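PDB 3SYJ: adhesion and penetration protein autotransporter from Haemophilus influenzae, which promotes bacterial adherence to and invasion of host cells, self-associates in bacterial aggregation, and is probably a serine protease carried to the cell surface as an autotransporter passenger. Local coordinates for residues A[175-180]-A[598-603]; A[502-507]-A[543-548]; A[613-618]-A[674-679]. All blocks are in the same frame, centred on the assembly; numbering follows the deposited sequence.

Contact 1. Residues A[175-180]-A[598-603]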
loop_
_atom_site.group_PDB
_atom_site.type_symbol
_atom_site.label_atom_id
_atom_site.label_comp_id
_atom_site.label_asym_id
_atom_site.label_seq_id
_atom_site.Cartn_x
_atom_site.Cartn_y
_atom_site.Cartn_z
ATOM N N TYR A 175 -50.092 -38.982 28.432
ATOM C CA TYR A 175 -49.742 -39.251 27.039
ATOM C C TYR A 175 -49.976 -38.073 26.102
ATOM O O TYR A 175 -50.248 -38.273 24.931
ATOM C CB TYR A 175 -50.486 -40.483 26.516
ATOM C CG TYR A 175 -50.451 -41.660 27.465
ATOM C CD1 TYR A 175 -49.257 -42.098 28.015
ATOM C CD2 TYR A 175 -51.612 -42.335 27.809
ATOM C CE1 TYR A 175 -49.220 -43.169 28.884
ATOM C CE2 TYR A 175 -51.583 -43.412 28.686
ATOM C CZ TYR A 175 -50.385 -43.820 29.214
ATOM O OH TYR A 175 -50.343 -44.889 30.077
ATOM N N HIS A 176 -49.854 -36.853 26.611
ATOM C CA HIS A 176 -49.977 -35.665 25.771
ATOM C C HIS A 176 -48.598 -35.156 25.379
ATOM O O HIS A 176 -48.375 -34.784 24.236
ATOM C CB HIS A 176 -50.728 -34.548 26.497
ATOM C CG HIS A 176 -52.211 -34.748 26.565
ATOM N ND1 HIS A 176 -53.111 -33.740 26.287
ATOM C CD2 HIS A 176 -52.952 -35.833 26.895
ATOM C CE1 HIS A 176 -54.341 -34.196 26.438
ATOM N NE2 HIS A 176 -54.272 -35.464 26.804
ATOM N N TYR A 177 -47.683 -35.118 26.343
ATOM C CA TYR A 177 -46.317 -34.677 26.091
ATOM C C TYR A 177 -45.349 -35.157 27.180
ATOM O O TYR A 177 -45.760 -35.719 28.203
ATOM C CB TYR A 177 -46.251 -33.151 25.942
ATOM C CG TYR A 177 -46.799 -32.409 27.150
ATOM C CD1 TYR A 177 -46.010 -32.199 28.274
ATOM C CD2 TYR A 177 -48.104 -31.946 27.167
ATOM C CE1 TYR A 177 -46.508 -31.541 29.386
ATOM C CE2 TYR A 177 -48.611 -31.291 28.259
ATOM C CZ TYR A 177 -47.810 -31.090 29.368
ATOM O OH TYR A 177 -48.331 -30.436 30.456
ATOM N N LEU A 178 -44.058 -34.937 26.944
ATOM C CA LEU A 178 -43.022 -35.393 27.859
ATOM C C LEU A 178 -42.627 -34.305 28.845
ATOM O O LEU A 178 -42.561 -33.132 28.488
ATOM C CB LEU A 178 -41.782 -35.819 27.071
ATOM C CG LEU A 178 -41.948 -37.006 26.120
ATOM C CD1 LEU A 178 -40.793 -37.036 25.151
ATOM C CD2 LEU A 178 -42.057 -38.322 26.888
ATOM N N THR A 179 -42.368 -34.699 30.086
ATOM C CA THR A 179 -41.701 -33.823 31.044
ATOM C C THR A 179 -40.588 -34.623 31.679
ATOM O O THR A 179 -40.646 -35.852 31.705
ATOM C CB THR A 179 -42.635 -33.314 32.157
ATOM O OG1 THR A 179 -43.236 -34.426 32.834
ATOM C CG2 THR A 179 -43.716 -32.424 31.580
ATOM N N ALA A 180 -39.575 -33.936 32.199
ATOM C CA ALA A 180 -38.402 -34.622 32.715
ATOM C C ALA A 180 -37.599 -33.728 33.654
ATOM O O ALA A 180 -37.866 -32.541 33.772
ATOM C CB ALA A 180 -37.529 -35.103 31.564
ATOM N N TYR A 598 -42.276 -27.189 22.816
ATOM C CA TYR A 598 -43.587 -26.663 22.437
ATOM C C TYR A 598 -44.529 -26.617 23.644
ATOM O O TYR A 598 -44.507 -27.512 24.479
ATOM C CB TYR A 598 -44.169 -27.578 21.355
ATOM C CG TYR A 598 -45.505 -27.171 20.748
ATOM C CD1 TYR A 598 -45.559 -26.344 19.635
ATOM C CD2 TYR A 598 -46.707 -27.647 21.268
ATOM C CE1 TYR A 598 -46.766 -25.982 19.057
ATOM C CE2 TYR A 598 -47.930 -27.291 20.700
ATOM C CZ TYR A 598 -47.950 -26.455 19.589
ATOM O OH TYR A 598 -49.146 -26.089 19.006
ATOM N N ASN A 599 -45.364 -25.585 23.730
ATOM C CA ASN A 599 -46.299 -25.456 24.849
ATOM C C ASN A 599 -47.670 -26.043 24.539
ATOM O O ASN A 599 -48.464 -25.440 23.816
ATOM C CB ASN A 599 -46.443 -23.994 25.277
ATOM C CG ASN A 599 -47.488 -23.807 26.375
ATOM O OD1 ASN A 599 -47.839 -24.751 27.085
ATOM N ND2 ASN A 599 -47.991 -22.589 26.509
ATOM N N HIS A 600 -47.943 -27.219 25.099
ATOM C CA HIS A 600 -49.206 -27.910 24.862
ATOM C C HIS A 600 -50.326 -27.465 25.810
ATOM O O HIS A 600 -51.444 -27.962 25.709
ATOM C CB HIS A 600 -49.035 -29.424 25.011
ATOM C CG HIS A 600 -48.152 -30.051 23.976
ATOM N ND1 HIS A 600 -48.639 -30.545 22.784
ATOM C CD2 HIS A 600 -46.819 -30.292 23.968
ATOM C CE1 HIS A 600 -47.640 -31.047 22.079
ATOM N NE2 HIS A 600 -46.525 -30.907 22.774
ATOM N N LEU A 601 -50.041 -26.552 26.737
ATOM C CA LEU A 601 -51.043 -26.200 27.744
ATOM C C LEU A 601 -52.251 -25.428 27.180
ATOM O O LEU A 601 -52.127 -24.661 26.226
ATOM C CB LEU A 601 -50.404 -25.431 28.906
ATOM C CG LEU A 601 -49.361 -26.177 29.744
ATOM C CD1 LEU A 601 -48.754 -25.260 30.780
ATOM C CD2 LEU A 601 -49.983 -27.390 30.402
ATOM N N ASN A 602 -53.418 -25.632 27.784
ATOM C CA ASN A 602 -54.612 -24.894 27.375
ATOM C C ASN A 602 -54.538 -23.425 27.772
ATOM O O ASN A 602 -53.583 -22.993 28.421
ATOM C CB ASN A 602 -55.888 -25.535 27.940
ATOM C CG ASN A 602 -55.964 -25.455 29.457
ATOM O OD1 ASN A 602 -55.319 -24.611 30.085
ATOM N ND2 ASN A 602 -56.756 -26.340 30.054
ATOM N N LYS A 603 -55.554 -22.671 27.369
ATOM C CA LYS A 603 -55.640 -21.242 27.654
ATOM C C LYS A 603 -55.358 -20.941 29.118
ATOM O O LYS A 603 -54.560 -20.063 29.444
ATOM C CB LYS A 603 -57.042 -20.737 27.316
ATOM C CG LYS A 603 -57.159 -19.939 26.035
ATOM C CD LYS A 603 -57.126 -18.450 26.337
ATOM C CE LYS A 603 -57.936 -17.664 25.318
ATOM N NZ LYS A 603 -58.438 -16.377 25.890
#

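Contact 2. Residues A[502-507]-A[543-548]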
loop_
_atom_site.group_PDB
_atom_site.type_symbol
_atom_site.label_atom_id
_atom_site.label_comp_id
_atom_site.label_asym_id
_atom_site.label_seq_id
_atom_site.Cartn_x
_atom_site.Cartn_y
_atom_site.Cartn_z
ATOM N N VAL A 502 -21.951 -32.385 1.450
ATOM C CA VAL A 502 -20.502 -32.254 1.302
ATOM C C VAL A 502 -19.995 -32.915 0.017
ATOM O O VAL A 502 -20.748 -33.589 -0.689
ATOM C CB VAL A 502 -19.741 -32.868 2.515
ATOM C CG1 VAL A 502 -20.258 -32.280 3.835
ATOM C CG2 VAL A 502 -19.854 -34.385 2.517
ATOM N N ASN A 503 -18.720 -32.696 -0.285
ATOM C CA ASN A 503 -18.046 -33.386 -1.382
ATOM C C ASN A 503 -16.676 -33.829 -0.918
ATOM O O ASN A 503 -15.757 -33.019 -0.838
ATOM C CB ASN A 503 -17.911 -32.486 -2.614
ATOM C CG ASN A 503 -17.150 -33.159 -3.747
ATOM O OD1 ASN A 503 -17.085 -34.386 -3.815
ATOM N ND2 ASN A 503 -16.580 -32.359 -4.646
ATOM N N HIS A 504 -16.541 -35.111 -0.600
ATOM C CA HIS A 504 -15.267 -35.625 -0.117
ATOM C C HIS A 504 -14.305 -35.973 -1.244
ATOM O O HIS A 504 -13.196 -36.431 -0.991
ATOM C CB HIS A 504 -15.474 -36.844 0.782
ATOM C CG HIS A 504 -16.043 -36.508 2.124
ATOM N ND1 HIS A 504 -16.724 -37.424 2.897
ATOM C CD2 HIS A 504 -16.046 -35.348 2.822
ATOM C CE1 HIS A 504 -17.108 -36.844 4.020
ATOM N NE2 HIS A 504 -16.715 -35.585 3.999
ATOM N N ASN A 505 -14.735 -35.765 -2.483
ATOM C CA ASN A 505 -13.884 -36.073 -3.625
ATOM C C ASN A 505 -12.804 -35.010 -3.797
ATOM O O ASN A 505 -13.097 -33.820 -3.940
ATOM C CB ASN A 505 -14.712 -36.240 -4.899
ATOM C CG ASN A 505 -13.944 -36.951 -6.007
ATOM O OD1 ASN A 505 -12.894 -36.483 -6.459
ATOM N ND2 ASN A 505 -14.482 -38.073 -6.467
ATOM N N THR A 506 -11.556 -35.458 -3.767
ATOM C CA THR A 506 -10.406 -34.563 -3.803
ATOM C C THR A 506 -10.139 -34.073 -5.220
ATOM O O THR A 506 -9.398 -33.111 -5.432
ATOM C CB THR A 506 -9.138 -35.285 -3.295
ATOM O OG1 THR A 506 -8.760 -36.306 -4.229
ATOM C CG2 THR A 506 -9.397 -35.932 -1.949
ATOM N N THR A 507 -10.771 -34.726 -6.185
ATOM C CA THR A 507 -10.406 -34.555 -7.581
ATOM C C THR A 507 -11.489 -33.919 -8.451
ATOM O O THR A 507 -11.186 -33.172 -9.386
ATOM C CB THR A 507 -9.993 -35.909 -8.174
ATOM O OG1 THR A 507 -8.600 -36.117 -7.922
ATOM C CG2 THR A 507 -10.270 -35.962 -9.661
ATOM N N PHE A 543 -23.535 -26.699 4.188
ATOM C CA PHE A 543 -22.947 -26.936 2.870
ATOM C C PHE A 543 -21.435 -26.893 3.002
ATOM O O PHE A 543 -20.863 -25.851 3.307
ATOM C CB PHE A 543 -23.399 -25.876 1.866
ATOM C CG PHE A 543 -24.826 -26.016 1.443
ATOM C CD1 PHE A 543 -25.207 -27.038 0.591
ATOM C CD2 PHE A 543 -25.788 -25.133 1.894
ATOM C CE1 PHE A 543 -26.521 -27.180 0.201
ATOM C CE2 PHE A 543 -27.114 -25.265 1.502
ATOM C CZ PHE A 543 -27.480 -26.290 0.653
ATOM N N GLY A 544 -20.785 -28.028 2.793
ATOM C CA GLY A 544 -19.346 -28.098 2.953
ATOM C C GLY A 544 -19.003 -28.885 4.198
ATOM O O GLY A 544 -19.790 -28.950 5.144
ATOM N N GLU A 545 -17.826 -29.494 4.200
ATOM C CA GLU A 545 -17.398 -30.312 5.317
ATOM C C GLU A 545 -16.767 -29.441 6.394
ATOM O O GLU A 545 -15.918 -28.599 6.102
ATOM C CB GLU A 545 -16.406 -31.371 4.840
ATOM C CG GLU A 545 -15.857 -32.240 5.953
ATOM C CD GLU A 545 -16.941 -33.024 6.668
ATOM O OE1 GLU A 545 -17.562 -33.908 6.037
ATOM O OE2 GLU A 545 -17.172 -32.753 7.865
ATOM N N THR A 546 -17.186 -29.632 7.640
ATOM C CA THR A 546 -16.608 -28.872 8.744
ATOM C C THR A 546 -15.537 -29.660 9.495
ATOM O O THR A 546 -14.709 -29.074 10.188
ATOM C CB THR A 546 -17.679 -28.431 9.753
ATOM O OG1 THR A 546 -18.522 -29.546 10.065
ATOM C CG2 THR A 546 -18.521 -27.297 9.175
ATOM N N ASP A 547 -15.559 -30.984 9.365
ATOM C CA ASP A 547 -14.589 -31.835 10.050
ATOM C C ASP A 547 -13.214 -31.720 9.407
ATOM O O ASP A 547 -13.035 -32.055 8.231
ATOM C CB ASP A 547 -15.038 -33.297 10.054
ATOM C CG ASP A 547 -14.084 -34.198 10.832
ATOM O OD1 ASP A 547 -13.040 -33.695 11.307
ATOM O OD2 ASP A 547 -14.379 -35.407 10.974
ATOM N N LYS A 548 -12.241 -31.255 10.183
ATOM C CA LYS A 548 -10.892 -31.049 9.668
ATOM C C LYS A 548 -10.247 -32.352 9.187
ATOM O O LYS A 548 -9.408 -32.342 8.289
ATOM C CB LYS A 548 -10.011 -30.391 10.728
ATOM C CG LYS A 548 -10.456 -28.999 11.141
ATOM C CD LYS A 548 -10.231 -27.998 10.027
ATOM C CE LYS A 548 -10.379 -26.566 10.531
ATOM N NZ LYS A 548 -10.092 -25.582 9.442
#

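Contact 3. Residues A[613-618]-A[674-679]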
loop_
_atom_site.group_PDB
_atom_site.type_symbol
_atom_site.label_atom_id
_atom_site.label_comp_id
_atom_site.label_asym_id
_atom_site.label_seq_id
_atom_site.Cartn_x
_atom_site.Cartn_y
_atom_site.Cartn_z
ATOM N N GLN A 613 -49.563 -19.910 24.102
ATOM C CA GLN A 613 -49.891 -21.245 23.655
ATOM C C GLN A 613 -49.045 -21.592 22.430
ATOM O O GLN A 613 -48.734 -20.720 21.617
ATOM C CB GLN A 613 -51.367 -21.323 23.311
ATOM C CG GLN A 613 -52.259 -21.408 24.520
ATOM C CD GLN A 613 -53.681 -21.675 24.134
ATOM O OE1 GLN A 613 -54.337 -20.829 23.524
ATOM N NE2 GLN A 613 -54.176 -22.858 24.477
ATOM N N GLY A 614 -48.661 -22.859 22.303
ATOM C CA GLY A 614 -47.959 -23.312 21.112
ATOM C C GLY A 614 -46.457 -23.079 21.110
ATOM O O GLY A 614 -45.787 -23.267 22.124
ATOM N N GLU A 615 -45.921 -22.669 19.964
ATOM C CA GLU A 615 -44.474 -22.626 19.781
ATOM C C GLU A 615 -43.823 -21.641 20.723
ATOM O O GLU A 615 -44.290 -20.523 20.882
ATOM C CB GLU A 615 -44.096 -22.275 18.341
ATOM C CG GLU A 615 -44.340 -23.392 17.333
ATOM C CD GLU A 615 -44.080 -22.942 15.904
ATOM O OE1 GLU A 615 -42.961 -22.454 15.636
ATOM O OE2 GLU A 615 -45.001 -23.066 15.063
ATOM N N ILE A 616 -42.730 -22.072 21.342
ATOM C CA ILE A 616 -41.991 -21.221 22.249
ATOM C C ILE A 616 -40.735 -20.681 21.574
ATOM O O ILE A 616 -39.778 -21.409 21.345
ATOM C CB ILE A 616 -41.646 -21.989 23.531
ATOM C CG1 ILE A 616 -42.938 -22.398 24.237
ATOM C CG2 ILE A 616 -40.775 -21.148 24.445
ATOM C CD1 ILE A 616 -43.848 -21.220 24.550
ATOM N N VAL A 617 -40.744 -19.393 21.254
ATOM C CA VAL A 617 -39.599 -18.766 20.615
ATOM C C VAL A 617 -39.237 -17.477 21.343
ATOM O O VAL A 617 -40.082 -16.596 21.466
ATOM C CB VAL A 617 -39.926 -18.429 19.163
ATOM C CG1 VAL A 617 -38.803 -17.616 18.545
ATOM C CG2 VAL A 617 -40.181 -19.709 18.374
ATOM N N TRP A 618 -37.998 -17.366 21.833
ATOM C CA TRP A 618 -37.566 -16.157 22.551
ATOM C C TRP A 618 -36.729 -15.248 21.661
ATOM O O TRP A 618 -35.685 -15.653 21.155
ATOM C CB TRP A 618 -36.776 -16.489 23.825
ATOM C CG TRP A 618 -37.507 -17.360 24.809
ATOM C CD1 TRP A 618 -38.855 -17.571 24.880
ATOM C CD2 TRP A 618 -36.927 -18.119 25.882
ATOM N NE1 TRP A 618 -39.148 -18.423 25.916
ATOM C CE2 TRP A 618 -37.984 -18.775 26.549
ATOM C CE3 TRP A 618 -35.620 -18.311 26.343
ATOM C CZ2 TRP A 618 -37.775 -19.611 27.647
ATOM C CZ3 TRP A 618 -35.414 -19.144 27.437
ATOM C CH2 TRP A 618 -36.486 -19.784 28.075
ATOM N N THR A 674 -37.613 -16.927 9.643
ATOM C CA THR A 674 -37.445 -18.028 10.587
ATOM C C THR A 674 -38.299 -19.206 10.158
ATOM O O THR A 674 -39.394 -19.022 9.617
ATOM C CB THR A 674 -37.886 -17.630 12.010
ATOM O OG1 THR A 674 -39.250 -17.205 11.972
ATOM C CG2 THR A 674 -37.029 -16.505 12.556
ATOM N N ARG A 675 -37.794 -20.415 10.393
ATOM C CA ARG A 675 -38.553 -21.630 10.112
ATOM C C ARG A 675 -39.072 -22.271 11.399
ATOM O O ARG A 675 -38.351 -22.379 12.388
ATOM C CB ARG A 675 -37.732 -22.650 9.309
ATOM C CG ARG A 675 -38.329 -24.050 9.408
ATOM C CD ARG A 675 -38.296 -24.851 8.117
ATOM N NE ARG A 675 -37.130 -25.713 8.068
ATOM C CZ ARG A 675 -37.099 -26.946 7.563
ATOM N NH1 ARG A 675 -38.187 -27.515 7.057
ATOM N NH2 ARG A 675 -35.957 -27.620 7.586
ATOM N N SER A 676 -40.329 -22.692 11.386
ATOM C CA SER A 676 -40.930 -23.293 12.563
ATOM C C SER A 676 -40.462 -24.725 12.716
ATOM O O SER A 676 -40.627 -25.528 11.801
ATOM C CB SER A 676 -42.447 -23.262 12.448
ATOM O OG SER A 676 -43.033 -24.213 13.317
ATOM N N ASP A 677 -39.881 -25.044 13.872
ATOM C CA ASP A 677 -39.500 -26.420 14.191
ATOM C C ASP A 677 -40.723 -27.335 14.222
ATOM O O ASP A 677 -40.630 -28.538 13.945
ATOM C CB ASP A 677 -38.786 -26.492 15.545
ATOM C CG ASP A 677 -37.366 -25.960 15.488
ATOM O OD1 ASP A 677 -36.744 -26.030 14.409
ATOM O OD2 ASP A 677 -36.863 -25.483 16.527
ATOM N N TRP A 678 -41.870 -26.752 14.561
ATOM C CA TRP A 678 -43.081 -27.531 14.780
ATOM C C TRP A 678 -43.780 -27.928 13.483
ATOM O O TRP A 678 -44.339 -29.016 13.387
ATOM C CB TRP A 678 -44.055 -26.794 15.713
ATOM C CG TRP A 678 -45.218 -27.658 16.112
ATOM C CD1 TRP A 678 -46.470 -27.651 15.566
ATOM C CD2 TRP A 678 -45.224 -28.685 17.114
ATOM N NE1 TRP A 678 -47.258 -28.601 16.171
ATOM C CE2 TRP A 678 -46.517 -29.252 17.123
ATOM C CE3 TRP A 678 -44.267 -29.179 18.005
ATOM C CZ2 TRP A 678 -46.872 -30.285 17.988
ATOM C CZ3 TRP A 678 -44.620 -30.204 18.860
ATOM C CH2 TRP A 678 -45.910 -30.745 18.849
ATOM N N THR A 679 -43.740 -27.052 12.487
ATOM C CA THR A 679 -44.433 -27.311 11.230
ATOM C C THR A 679 -43.505 -27.438 10.020
ATOM O O THR A 679 -43.913 -27.941 8.972
ATOM C CB THR A 679 -45.420 -26.198 10.919
ATOM O OG1 THR A 679 -44.693 -24.988 10.675
ATOM C CG2 THR A 679 -46.368 -25.992 12.098
HETATM O O HOH W 1 -39.751 -22.997 16.187
#

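Contact 1. Residues A[175-180]-A[598-603]
Y177 turns its CG between its own backbone N and carbonyl carbon (chi1 57°), and H600 swings CG anti to its carbonyl carbon (chi1 -66°); the two side chains run past each other in opposite directions, their rings side by side. The ring planes are nearly parallel, 9° apart, but so offset that little of one ring lies over the other, and the centroids stand 5.3 Å apart. What touches is therefore mostly ring against methylene: Y177 CD2 lies 3.4 Å from H600 CB, and Y177 CB lies 3.5 Å from H600 CD2. Farther along the tyrosine, L601 crosses it at about a right angle and sets CD2 3.5 Å from Y177 OH. That hydroxyl hydrogen-bonds elsewhere, to Y9 OH of helix 9-17. On the other segment N599 OD1 accepts from L601 N at 2.9 Å, an Asx turn spanning N599 to L601. Y598 CD2 covers one face of the H600 imidazole. The contact joins the Peptidase S6 (serine protease) domain to the loop before helix 603-609, in the beta-solenoid region. With no hydrogen bond across it, the junction rests on aromatic and aliphatic surface, and the tyrosine hydroxyl is satisfied within the protease domain.

Contact 2. Residues A[502-507]-A[543-548]
V502 and G544 bring the two backbones close, with CA atoms 4.6 Å apart, and V502 CG1 packs 3.6 Å from G544 O. This is the tight, buried part of the contact: G544 also hydrogen-bonds through its backbone to I501, continuing the pairing of neighbouring strands. Next to it, H504 NE2 donates to E545 OE1 at 2.8 Å, nearly straight at 166°. The carboxylate oxygen sits at the edge of the imidazole, close to the ring plane, and is met on its anti side, somewhat out of the carboxylate plane; ring and carboxylate planes are 28° apart. E545 reaches this position with CG anti to its backbone N (chi1 178°) and a bend at chi2. The other valine methyl, V502 CG2, lies over one face of the H504 ring of its own segment. N503, also buried, accepts N505 N on OD1 in an Asx turn around H504.

The segments take in the ends of the parallel neighbouring strands 499-502 and 542-543 of the beta-helix and run on into the loops after them. R479, from strand 478-481 on the other side of 499-502, forms a salt bridge with E545 OE2, which also accepts from D547 N at 2.8 Å through its anti lone pair. These bonds fix the rotation of the carboxylate, and the arginine would be expected to favour its negative charge.

The loose side lies farther along the first segment: a second Asx turn, N505 OD1 to T507 N, spans the exposed T506 and T507, where T506 packs on P916 of the second subunit and T507 on its D919.

Contact 3. Residues A[613-618]-A[674-679]
Across from one another, E615 and W678 make the nearest backbone approach, their CA atoms 7.1 Å apart, too wide for strand pairing and bridged instead by side chains. E615 does the reaching: with its chain extended beyond CG (chi2 174°), it carries the carboxylate to S676, where OE1 and OE2 both lie 2.9 Å from S676 OG. Either oxygen could take the serine proton in a weak hydrogen bond; which one does is not settled. As an acceptor S676 OG is better defined, receiving T679 N at 3.0 Å, an ST motif that curls the chain just after strand 669-675 ends. W678 N adds a weak bond to the same oxygen.

Strand 669-675 forms an antiparallel hairpin with 682-688, its two strands linked by the C673-C684 disulfide, and 676-679 belongs to its connecting turn. In sequence the hairpin interrupts the solenoid between strands 659-662 and 701-709, and E615 meets it from the loop that follows helix 603-609. The glutamate and W678 cross at a slant: E615 CG packs 3.8 Å from W678 CB, while the indole turns from the glutamate and stacks on Y598.

A water adds an indirect link, accepting from D677 N at 3.1 Å and giving a weak hydrogen bond to E615 OE1. With R592 salt-bridged to D677, the 6.9 Å between D677 OD2 and E615 OE1 probably costs little.

Overall arrangement
From the N terminus the chain first builds the Peptidase S6 (serine protease) domain, and residues 175-180 there wait more than 400 residues for their partner. Contact 2 closes first, a short loop nested inside the long one that contact 1 closes at 598-603. Contact 3 then opens at 613-618 and closes at 674-679, in series with both. Contacts 1 and 3 touch, their centres about 14 Å apart, through the loops flanking helix 603-609; the centre of contact 2 lies about 40 Å from that of contact 1. Contact 1 joins the protease domain to a solenoid loop, contact 2 joins adjacent coils, and contact 3 joins the loop after helix 603-609 to hairpin 669-688.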